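Local coordinates for protein methyltransferase (Pyrococcus horikoshii, PDB 1IXK) that probably transfers methyl groups from S-adenosyl-L-methionine to cytidine in RNA, possibly tRNA, as a member of the RsmB/NOP family, at residues Lys18-Ala21 and Asp22-Phe25; Asp115-Pro118 and Gly119-Val122; Asp152-Arg155 and Leu156-Thr159. All coordinates share one frame; numbering follows the deposited sequence.

Contact 1 of 3, residues Lys18-Ala21 and Asp22-Phe25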
ATOM      1  N   LYS A  18     -17.238 -10.929  18.918  1.00 26.95           N
ATOM      2  CA  LYS A  18     -17.584 -12.263  18.450  1.00 27.33           C
ATOM      3  C   LYS A  18     -17.879 -12.245  16.953  1.00 26.16           C
ATOM      4  O   LYS A  18     -17.621 -13.221  16.250  1.00 25.09           O
ATOM      5  CB  LYS A  18     -18.794 -12.816  19.207  1.00 28.32           C
ATOM      6  CG  LYS A  18     -19.153 -14.232  18.780  1.00 31.30           C
ATOM      7  CD  LYS A  18     -20.170 -14.881  19.697  1.00 32.82           C
ATOM      8  CE  LYS A  18     -20.360 -16.341  19.318  1.00 34.40           C
ATOM      9  NZ  LYS A  18     -21.191 -17.085  20.306  1.00 38.09           N
ATOM     10  N   LEU A  19     -18.421 -11.132  16.468  1.00 25.52           N
ATOM     11  CA  LEU A  19     -18.742 -11.002  15.049  1.00 25.11           C
ATOM     12  C   LEU A  19     -17.487 -11.114  14.188  1.00 24.73           C
ATOM     13  O   LEU A  19     -17.441 -11.911  13.249  1.00 23.17           O
ATOM     14  CB  LEU A  19     -19.430  -9.659  14.781  1.00 25.64           C
ATOM     15  CG  LEU A  19     -19.701  -9.310  13.312  1.00 25.87           C
ATOM     16  CD1 LEU A  19     -20.530 -10.409  12.649  1.00 26.84           C
ATOM     17  CD2 LEU A  19     -20.420  -7.974  13.238  1.00 26.75           C
ATOM     18  N   PHE A  20     -16.472 -10.312  14.506  1.00 24.04           N
ATOM     19  CA  PHE A  20     -15.229 -10.339  13.748  1.00 24.47           C
ATOM     20  C   PHE A  20     -14.508 -11.665  13.912  1.00 22.35           C
ATOM     21  O   PHE A  20     -13.877 -12.153  12.976  1.00 21.80           O
ATOM     22  CB  PHE A  20     -14.305  -9.192  14.167  1.00 26.69           C
ATOM     23  CG  PHE A  20     -14.682  -7.853  13.580  1.00 31.57           C
ATOM     24  CD1 PHE A  20     -13.728  -6.850  13.447  1.00 33.50           C
ATOM     25  CD2 PHE A  20     -15.987  -7.592  13.170  1.00 33.09           C
ATOM     26  CE1 PHE A  20     -14.066  -5.605  12.916  1.00 35.20           C
ATOM     27  CE2 PHE A  20     -16.337  -6.351  12.639  1.00 34.70           C
ATOM     28  CZ  PHE A  20     -15.374  -5.357  12.511  1.00 34.82           C
ATOM     29  N   ALA A  21     -14.599 -12.253  15.100  1.00 21.36           N
ATOM     30  CA  ALA A  21     -13.960 -13.541  15.341  1.00 20.51           C
ATOM     31  C   ALA A  21     -14.606 -14.589  14.435  1.00 20.40           C
ATOM     32  O   ALA A  21     -13.915 -15.403  13.826  1.00 20.05           O
ATOM     33  CB  ALA A  21     -14.111 -13.943  16.806  1.00 20.73           C
ATOM     34  N   ASP A  22     -15.935 -14.566  14.351  1.00 19.58           N
ATOM     35  CA  ASP A  22     -16.652 -15.517  13.507  1.00 19.97           C
ATOM     36  C   ASP A  22     -16.335 -15.257  12.037  1.00 17.74           C
ATOM     37  O   ASP A  22     -16.182 -16.192  11.258  1.00 17.30           O
ATOM     38  CB  ASP A  22     -18.165 -15.426  13.738  1.00 22.57           C
ATOM     39  CG  ASP A  22     -18.599 -16.057  15.059  1.00 26.47           C
ATOM     40  OD1 ASP A  22     -17.932 -17.008  15.521  1.00 24.97           O
ATOM     41  OD2 ASP A  22     -19.620 -15.616  15.627  1.00 27.13           O
ATOM     42  N   ARG A  23     -16.237 -13.986  11.661  1.00 17.77           N
ATOM     43  CA  ARG A  23     -15.916 -13.633  10.284  1.00 17.04           C
ATOM     44  C   ARG A  23     -14.530 -14.154   9.894  1.00 17.68           C
ATOM     45  O   ARG A  23     -14.370 -14.806   8.858  1.00 16.21           O
ATOM     46  CB  ARG A  23     -15.970 -12.111  10.098  1.00 17.02           C
ATOM     47  CG  ARG A  23     -17.371 -11.559   9.836  1.00 17.10           C
ATOM     48  CD  ARG A  23     -17.426 -10.039   9.997  1.00 17.16           C
ATOM     49  NE  ARG A  23     -16.512  -9.311   9.116  1.00 17.66           N
ATOM     50  CZ  ARG A  23     -16.778  -8.967   7.856  1.00 18.49           C
ATOM     51  NH1 ARG A  23     -17.945  -9.287   7.307  1.00 15.45           N
ATOM     52  NH2 ARG A  23     -15.878  -8.294   7.148  1.00 14.15           N
ATOM     53  N   TYR A  24     -13.528 -13.882  10.725  1.00 16.68           N
ATOM     54  CA  TYR A  24     -12.179 -14.335  10.410  1.00 18.77           C
ATOM     55  C   TYR A  24     -12.076 -15.851  10.337  1.00 16.08           C
ATOM     56  O   TYR A  24     -11.360 -16.376   9.491  1.00 15.58           O
ATOM     57  CB  TYR A  24     -11.164 -13.766  11.411  1.00 21.91           C
ATOM     58  CG  TYR A  24     -11.049 -12.256  11.332  1.00 25.86           C
ATOM     59  CD1 TYR A  24     -11.332 -11.581  10.141  1.00 27.10           C
ATOM     60  CD2 TYR A  24     -10.665 -11.501  12.437  1.00 28.38           C
ATOM     61  CE1 TYR A  24     -11.239 -10.197  10.052  1.00 26.82           C
ATOM     62  CE2 TYR A  24     -10.567 -10.111  12.360  1.00 29.64           C
ATOM     63  CZ  TYR A  24     -10.857  -9.467  11.163  1.00 30.47           C
ATOM     64  OH  TYR A  24     -10.764  -8.095  11.075  1.00 31.25           O
ATOM     65  N   PHE A  25     -12.790 -16.559  11.208  1.00 16.98           N
ATOM     66  CA  PHE A  25     -12.750 -18.017  11.172  1.00 18.68           C
ATOM     67  C   PHE A  25     -13.434 -18.532   9.899  1.00 18.24           C
ATOM     68  O   PHE A  25     -13.017 -19.534   9.327  1.00 18.48           O
ATOM     69  CB  PHE A  25     -13.421 -18.610  12.416  1.00 22.12           C
ATOM     70  CG  PHE A  25     -13.412 -20.115  12.446  1.00 26.90           C
ATOM     71  CD1 PHE A  25     -14.470 -20.845  11.908  1.00 29.11           C
ATOM     72  CD2 PHE A  25     -12.327 -20.804  12.980  1.00 28.35           C
ATOM     73  CE1 PHE A  25     -14.445 -22.243  11.900  1.00 29.60           C
ATOM     74  CE2 PHE A  25     -12.294 -22.202  12.974  1.00 29.68           C
ATOM     75  CZ  PHE A  25     -13.356 -22.920  12.433  1.00 29.10           C
TER

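Contact 2 of 3, residues Asp115-Pro118 and Gly119-Val122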
ATOM      1  N   ASP A 115       4.413   0.692 -11.413  1.00 12.19           N
ATOM      2  CA  ASP A 115       5.511   0.803 -12.372  1.00 13.59           C
ATOM      3  C   ASP A 115       5.454   2.047 -13.257  1.00 13.37           C
ATOM      4  O   ASP A 115       5.457   1.938 -14.482  1.00 12.66           O
ATOM      5  CB  ASP A 115       5.516  -0.449 -13.258  1.00 15.77           C
ATOM      6  CG  ASP A 115       6.823  -0.650 -14.001  1.00 20.56           C
ATOM      7  OD1 ASP A 115       6.800  -1.357 -15.033  1.00 20.65           O
ATOM      8  OD2 ASP A 115       7.870  -0.126 -13.558  1.00 16.89           O
ATOM      9  N   PRO A 116       5.400   3.245 -12.651  1.00 13.84           N
ATOM     10  CA  PRO A 116       5.349   4.500 -13.412  1.00 15.76           C
ATOM     11  C   PRO A 116       6.631   4.633 -14.236  1.00 16.51           C
ATOM     12  O   PRO A 116       7.701   4.260 -13.771  1.00 15.88           O
ATOM     13  CB  PRO A 116       5.295   5.574 -12.322  1.00 17.16           C
ATOM     14  CG  PRO A 116       4.803   4.859 -11.119  1.00 19.88           C
ATOM     15  CD  PRO A 116       5.444   3.511 -11.204  1.00 15.72           C
ATOM     16  N   LYS A 117       6.528   5.172 -15.446  1.00 17.00           N
ATOM     17  CA  LYS A 117       7.704   5.341 -16.295  1.00 18.54           C
ATOM     18  C   LYS A 117       8.083   6.808 -16.450  1.00 16.06           C
ATOM     19  O   LYS A 117       7.239   7.694 -16.336  1.00 14.98           O
ATOM     20  CB  LYS A 117       7.446   4.751 -17.687  1.00 19.36           C
ATOM     21  CG  LYS A 117       7.157   3.264 -17.694  1.00 21.59           C
ATOM     22  CD  LYS A 117       8.316   2.481 -17.104  1.00 25.36           C
ATOM     23  CE  LYS A 117       8.063   0.984 -17.185  1.00 28.50           C
ATOM     24  NZ  LYS A 117       9.193   0.214 -16.590  1.00 32.34           N
ATOM     25  N   PRO A 118       9.369   7.086 -16.698  1.00 14.92           N
ATOM     26  CA  PRO A 118       9.777   8.482 -16.864  1.00 15.30           C
ATOM     27  C   PRO A 118       8.919   9.157 -17.935  1.00 15.40           C
ATOM     28  O   PRO A 118       8.704   8.588 -19.008  1.00 15.28           O
ATOM     29  CB  PRO A 118      11.237   8.360 -17.288  1.00 15.79           C
ATOM     30  CG  PRO A 118      11.699   7.164 -16.518  1.00 15.51           C
ATOM     31  CD  PRO A 118      10.541   6.190 -16.695  1.00 15.75           C
ATOM     32  N   GLY A 119       8.418  10.351 -17.634  1.00 13.68           N
ATOM     33  CA  GLY A 119       7.614  11.085 -18.597  1.00 14.69           C
ATOM     34  C   GLY A 119       6.107  10.924 -18.485  1.00 14.22           C
ATOM     35  O   GLY A 119       5.352  11.681 -19.098  1.00 13.39           O
ATOM     36  N   GLU A 120       5.649   9.955 -17.705  1.00 13.07           N
ATOM     37  CA  GLU A 120       4.212   9.748 -17.585  1.00 12.98           C
ATOM     38  C   GLU A 120       3.521  10.739 -16.654  1.00 13.07           C
ATOM     39  O   GLU A 120       4.162  11.372 -15.819  1.00 12.71           O
ATOM     40  CB  GLU A 120       3.921   8.316 -17.127  1.00 15.50           C
ATOM     41  CG  GLU A 120       4.381   7.258 -18.114  1.00 16.37           C
ATOM     42  CD  GLU A 120       3.800   5.893 -17.812  1.00 19.75           C
ATOM     43  OE1 GLU A 120       3.920   5.437 -16.656  1.00 18.03           O
ATOM     44  OE2 GLU A 120       3.225   5.273 -18.732  1.00 20.55           O
ATOM     45  N   ILE A 121       2.207  10.870 -16.827  1.00 12.98           N
ATOM     46  CA  ILE A 121       1.377  11.751 -16.011  1.00 14.52           C
ATOM     47  C   ILE A 121       0.732  10.837 -14.978  1.00 13.59           C
ATOM     48  O   ILE A 121      -0.121  10.011 -15.309  1.00 12.86           O
ATOM     49  CB  ILE A 121       0.294  12.428 -16.860  1.00 15.77           C
ATOM     50  CG1 ILE A 121       0.952  13.152 -18.037  1.00 17.08           C
ATOM     51  CG2 ILE A 121      -0.512  13.407 -16.011  1.00 16.23           C
ATOM     52  CD1 ILE A 121       2.050  14.126 -17.624  1.00 21.65           C
ATOM     53  N   VAL A 122       1.138  11.005 -13.726  1.00 11.46           N
ATOM     54  CA  VAL A 122       0.686  10.145 -12.638  1.00 11.57           C
ATOM     55  C   VAL A 122       0.022  10.891 -11.489  1.00 10.23           C
ATOM     56  O   VAL A 122       0.301  12.061 -11.264  1.00  8.00           O
ATOM     57  CB  VAL A 122       1.904   9.364 -12.076  1.00 10.96           C
ATOM     58  CG1 VAL A 122       1.482   8.424 -10.966  1.00 13.43           C
ATOM     59  CG2 VAL A 122       2.586   8.589 -13.207  1.00 14.00           C
TER

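Contact 3 of 3, residues Asp152-Arg155 and Leu156-Thr159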
ATOM      1  N   ASP A 152      -4.608  18.417   4.672  1.00 19.18           N
ATOM      2  CA  ASP A 152      -3.896  18.932   5.845  1.00 21.07           C
ATOM      3  C   ASP A 152      -2.675  19.731   5.404  1.00 20.07           C
ATOM      4  O   ASP A 152      -1.660  19.153   5.024  1.00 20.13           O
ATOM      5  CB  ASP A 152      -3.447  17.763   6.729  1.00 22.35           C
ATOM      6  CG  ASP A 152      -2.857  18.220   8.055  1.00 26.18           C
ATOM      7  OD1 ASP A 152      -2.046  19.166   8.063  1.00 26.67           O
ATOM      8  OD2 ASP A 152      -3.196  17.616   9.094  1.00 30.12           O
ATOM      9  N   GLU A 153      -2.766  21.056   5.476  1.00 20.11           N
ATOM     10  CA  GLU A 153      -1.658  21.911   5.056  1.00 20.13           C
ATOM     11  C   GLU A 153      -0.354  21.675   5.815  1.00 21.78           C
ATOM     12  O   GLU A 153       0.725  21.703   5.220  1.00 20.44           O
ATOM     13  CB  GLU A 153      -2.034  23.389   5.176  1.00 21.68           C
ATOM     14  CG  GLU A 153      -1.016  24.318   4.507  1.00 20.51           C
ATOM     15  CD  GLU A 153      -1.036  24.198   2.989  1.00 21.18           C
ATOM     16  OE1 GLU A 153      -2.057  24.580   2.383  1.00 20.17           O
ATOM     17  OE2 GLU A 153      -0.039  23.718   2.398  1.00 19.76           O
ATOM     18  N   ASN A 154      -0.446  21.455   7.125  1.00 21.72           N
ATOM     19  CA  ASN A 154       0.748  21.222   7.926  1.00 25.64           C
ATOM     20  C   ASN A 154       1.475  19.972   7.454  1.00 24.45           C
ATOM     21  O   ASN A 154       2.697  19.960   7.334  1.00 26.20           O
ATOM     22  CB  ASN A 154       0.387  21.073   9.405  1.00 28.38           C
ATOM     23  CG  ASN A 154      -0.232  22.328   9.981  1.00 31.68           C
ATOM     24  OD1 ASN A 154       0.312  23.422   9.840  1.00 32.69           O
ATOM     25  ND2 ASN A 154      -1.375  22.174  10.641  1.00 34.13           N
ATOM     26  N   ARG A 155       0.711  18.923   7.188  1.00 23.54           N
ATOM     27  CA  ARG A 155       1.278  17.666   6.726  1.00 23.46           C
ATOM     28  C   ARG A 155       1.853  17.858   5.326  1.00 22.53           C
ATOM     29  O   ARG A 155       2.925  17.337   5.005  1.00 20.67           O
ATOM     30  CB  ARG A 155       0.194  16.589   6.713  1.00 24.73           C
ATOM     31  CG  ARG A 155       0.699  15.181   6.460  1.00 26.82           C
ATOM     32  CD  ARG A 155      -0.363  14.168   6.862  1.00 26.68           C
ATOM     33  NE  ARG A 155      -1.627  14.403   6.168  1.00 28.93           N
ATOM     34  CZ  ARG A 155      -2.767  13.794   6.472  1.00 28.25           C
ATOM     35  NH1 ARG A 155      -2.801  12.912   7.461  1.00 30.52           N
ATOM     36  NH2 ARG A 155      -3.872  14.064   5.789  1.00 28.38           N
ATOM     37  N   LEU A 156       1.142  18.619   4.500  1.00 20.68           N
ATOM     38  CA  LEU A 156       1.587  18.884   3.138  1.00 21.30           C
ATOM     39  C   LEU A 156       2.921  19.623   3.185  1.00 22.35           C
ATOM     40  O   LEU A 156       3.818  19.354   2.386  1.00 20.84           O
ATOM     41  CB  LEU A 156       0.534  19.710   2.389  1.00 22.14           C
ATOM     42  CG  LEU A 156       0.712  19.880   0.878  1.00 24.56           C
ATOM     43  CD1 LEU A 156      -0.598  20.368   0.259  1.00 26.01           C
ATOM     44  CD2 LEU A 156       1.849  20.859   0.592  1.00 24.07           C
ATOM     45  N   ARG A 157       3.053  20.555   4.125  1.00 22.49           N
ATOM     46  CA  ARG A 157       4.292  21.307   4.275  1.00 25.00           C
ATOM     47  C   ARG A 157       5.433  20.377   4.665  1.00 25.09           C
ATOM     48  O   ARG A 157       6.554  20.513   4.175  1.00 26.40           O
ATOM     49  CB  ARG A 157       4.129  22.390   5.343  1.00 26.14           C
ATOM     50  CG  ARG A 157       3.310  23.573   4.888  1.00 29.92           C
ATOM     51  CD  ARG A 157       2.893  24.430   6.068  1.00 32.68           C
ATOM     52  NE  ARG A 157       2.198  25.638   5.640  1.00 34.11           N
ATOM     53  CZ  ARG A 157       1.329  26.301   6.395  1.00 35.65           C
ATOM     54  NH1 ARG A 157       1.051  25.861   7.616  1.00 37.26           N
ATOM     55  NH2 ARG A 157       0.745  27.401   5.935  1.00 34.60           N
ATOM     56  N   GLU A 158       5.137  19.439   5.556  1.00 26.83           N
ATOM     57  CA  GLU A 158       6.118  18.471   6.024  1.00 28.88           C
ATOM     58  C   GLU A 158       6.584  17.611   4.855  1.00 28.45           C
ATOM     59  O   GLU A 158       7.781  17.376   4.679  1.00 27.30           O
ATOM     60  CB  GLU A 158       5.492  17.585   7.104  1.00 34.05           C
ATOM     61  CG  GLU A 158       6.269  16.319   7.435  1.00 40.51           C
ATOM     62  CD  GLU A 158       5.523  15.415   8.407  1.00 45.40           C
ATOM     63  OE1 GLU A 158       4.360  15.055   8.120  1.00 47.71           O
ATOM     64  OE2 GLU A 158       6.099  15.059   9.458  1.00 48.26           O
ATOM     65  N   THR A 159       5.625  17.147   4.061  1.00 26.08           N
ATOM     66  CA  THR A 159       5.927  16.310   2.910  1.00 23.95           C
ATOM     67  C   THR A 159       6.810  17.037   1.906  1.00 22.58           C
ATOM     68  O   THR A 159       7.738  16.451   1.351  1.00 20.22           O
ATOM     69  CB  THR A 159       4.637  15.850   2.215  1.00 23.84           C
ATOM     70  OG1 THR A 159       3.887  15.033   3.119  1.00 25.08           O
ATOM     71  CG2 THR A 159       4.955  15.035   0.964  1.00 25.46           C
TER

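Contact 1 of 3, residues Lys18-Ala21 and Asp22-Phe25
F20 and Y24, one helical turn apart, run side by side and point the same way, yet their rings do not stack. The tyrosine hydroxyl OH comes to 4.0 Å from CD1 of F20, approaching that ring obliquely. Nearer the F20 backbone, CE2 of the Y24 ring passes 4.3 Å from CB of F20. What lies over the Y24 ring is backbone: the carbonyl O of F20 sits 3.2 Å above one face, displaced toward the rim. This follows from the first torsion of Y24, which sets CG beside its own backbone N (chi1 -65°), the same N that donates to F20 O at 2.9 Å.

L19 and R23 form a second parallel-pointing pair, in which CD of R23 meets CG of L19 at 4.1 Å and comes obliquely to the F20 ring as well. The arginine chain then bends at chi3 (59°), turning its guanidinium away from the leucine. Its NH2 is in salt bridges with E250 and E252, whereas the buried NE has no partner in the model. On the exposed flank K18 and D22 cross: CG of K18 lies 3.5 Å from OD2 of D22, but NZ is 5.1 Å from the same OD2, too far for a salt bridge.

Four i to i+4 backbone bonds, from D22 N to K18 O through F25 N to A21 O, identify this as regular alpha-helix. The segment opens helix 18-28 of the probable RsmF-like N-terminal region. Y24 OH bonds to E250, close along the chain to C247, the predicted nucleophile. F20 and R23 pack on helix 215-235, while A21 and F25 touch helix 5-13, which places this helix between the two.

Contact 2 of 3, residues Asp115-Pro118 and Gly119-Val122
The carboxylate oxygen OE1 of E120 is gripped twice: K117 N donates to it at 2.9 Å with an N-H...O angle of 161°, and K190 of strand 188-194 forms a salt bridge with it. The amide reaches OE1 from above the carboxylate plane, 46° out of it. Two charged or polar donors on one oxygen would be expected to favour the ionised glutamate. E120 gets there with CG beside its own backbone N (chi1 -63°) and the chain extended beyond, so that it runs alongside K117, with CG 4.0 Å from K117 CB.

The return bond is backbone to backbone, E120 N to K117 O at 3.1 Å. That bond closes a type II beta turn from K117 to E120, with P118 and G119 at its corners; the glutamate carboxylate adds a side-chain bond to the N-H of the turn's first residue. G119 has positive phi, where the carbonyl O of P118 crowds the place of a CB, a corner suited to glycine. The turn leads from helix 105-114 into strand 121-124, a parallel strand of the Rossmann-like methyltransferase sheet, flanked by 145-149 and 188-194.

Further in, P116 CB packs against V122 CG2 at 4.1 Å. P116 also rests on L136 and L139 of helix 131-139, and both P116 and V122 touch M140, so the proline and valine join the start of the strand to that helix and the loop after it. On the outer side, K117 bends at chi2 and carries NZ back to D115, where it makes a salt bridge with weak bonds of 3.3 Å to OD1 and OD2.

Contact 3 of 3, residues Asp152-Arg155 and Leu156-Thr159
The guanidinium of R157 lies flat against E153: CG of the glutamate sits 3.5 Å above the plane, over its centre, with R157 CZ 3.6 Å from that atom. At the guanidinium's edge, near its plane, OD1 of N154 comes to 3.4 Å from NH1, although the amide and guanidinium planes are 52° apart. The two side chains E153 and R157 cross at about a right angle, and the contact over the face is made by a methylene. E153 OE2 remains 4.4 Å from R157 NE, well out of the guanidinium plane, so it can contribute charge attraction but no salt bridge. The bend of E153 at chi2 (70°) turns its carboxylate toward L156 instead, where OE2 lies 3.9 Å from CD2.

The stretch is the first two turns of helix 153-166, the connection between parallel strands 145-149 and 171-174 in a beta-alpha-beta unit of the Rossmann-like fold. D152 is its N-cap: OD1 accepts from R155 N at 2.9 Å, the donor coming from above the carboxylate plane. D152 also supplies its carbonyl O to L156 N, beginning the i to i+4 bonding that continues to T159 N on R155 O.

R155 points its own guanidinium elsewhere. CG stands beside the carbonyl carbon (chi1 -171°), and a later bend at chi3 brings NH2 into a salt bridge with D150, predicted to bind S-adenosyl-L-methionine. D150 also accepts from D152 N, so one aspartate is held by both the cap residue and the arginine. R155 touches A128, and T159 OG1 bonds to P129 O, linking this helix to the glycine-containing loop that is also predicted to bind the cofactor.

Overall arrangement
All three contacts are local and partly buried, and none touches another. Contact 1 stands apart in the N-terminal RsmF-like region, its centre 41 Å from that of contact 2 and 38 Å from that of contact 3. The others lie in the RsmB/F methyltransferase region: contact 2 leads into strand 121-124, contact 3 begins the helix following strand 145-149, and these strands pair in parallel. The chemistry of the three differs with place. Contact 1 buries F20, A21, Y24 and an R23 tied to acidic residues far along the chain, beside an exposed K18; contact 2 has an exposed turn tip over buried P116 and V122; contact 3, a capped helix start, buries L156 and T159.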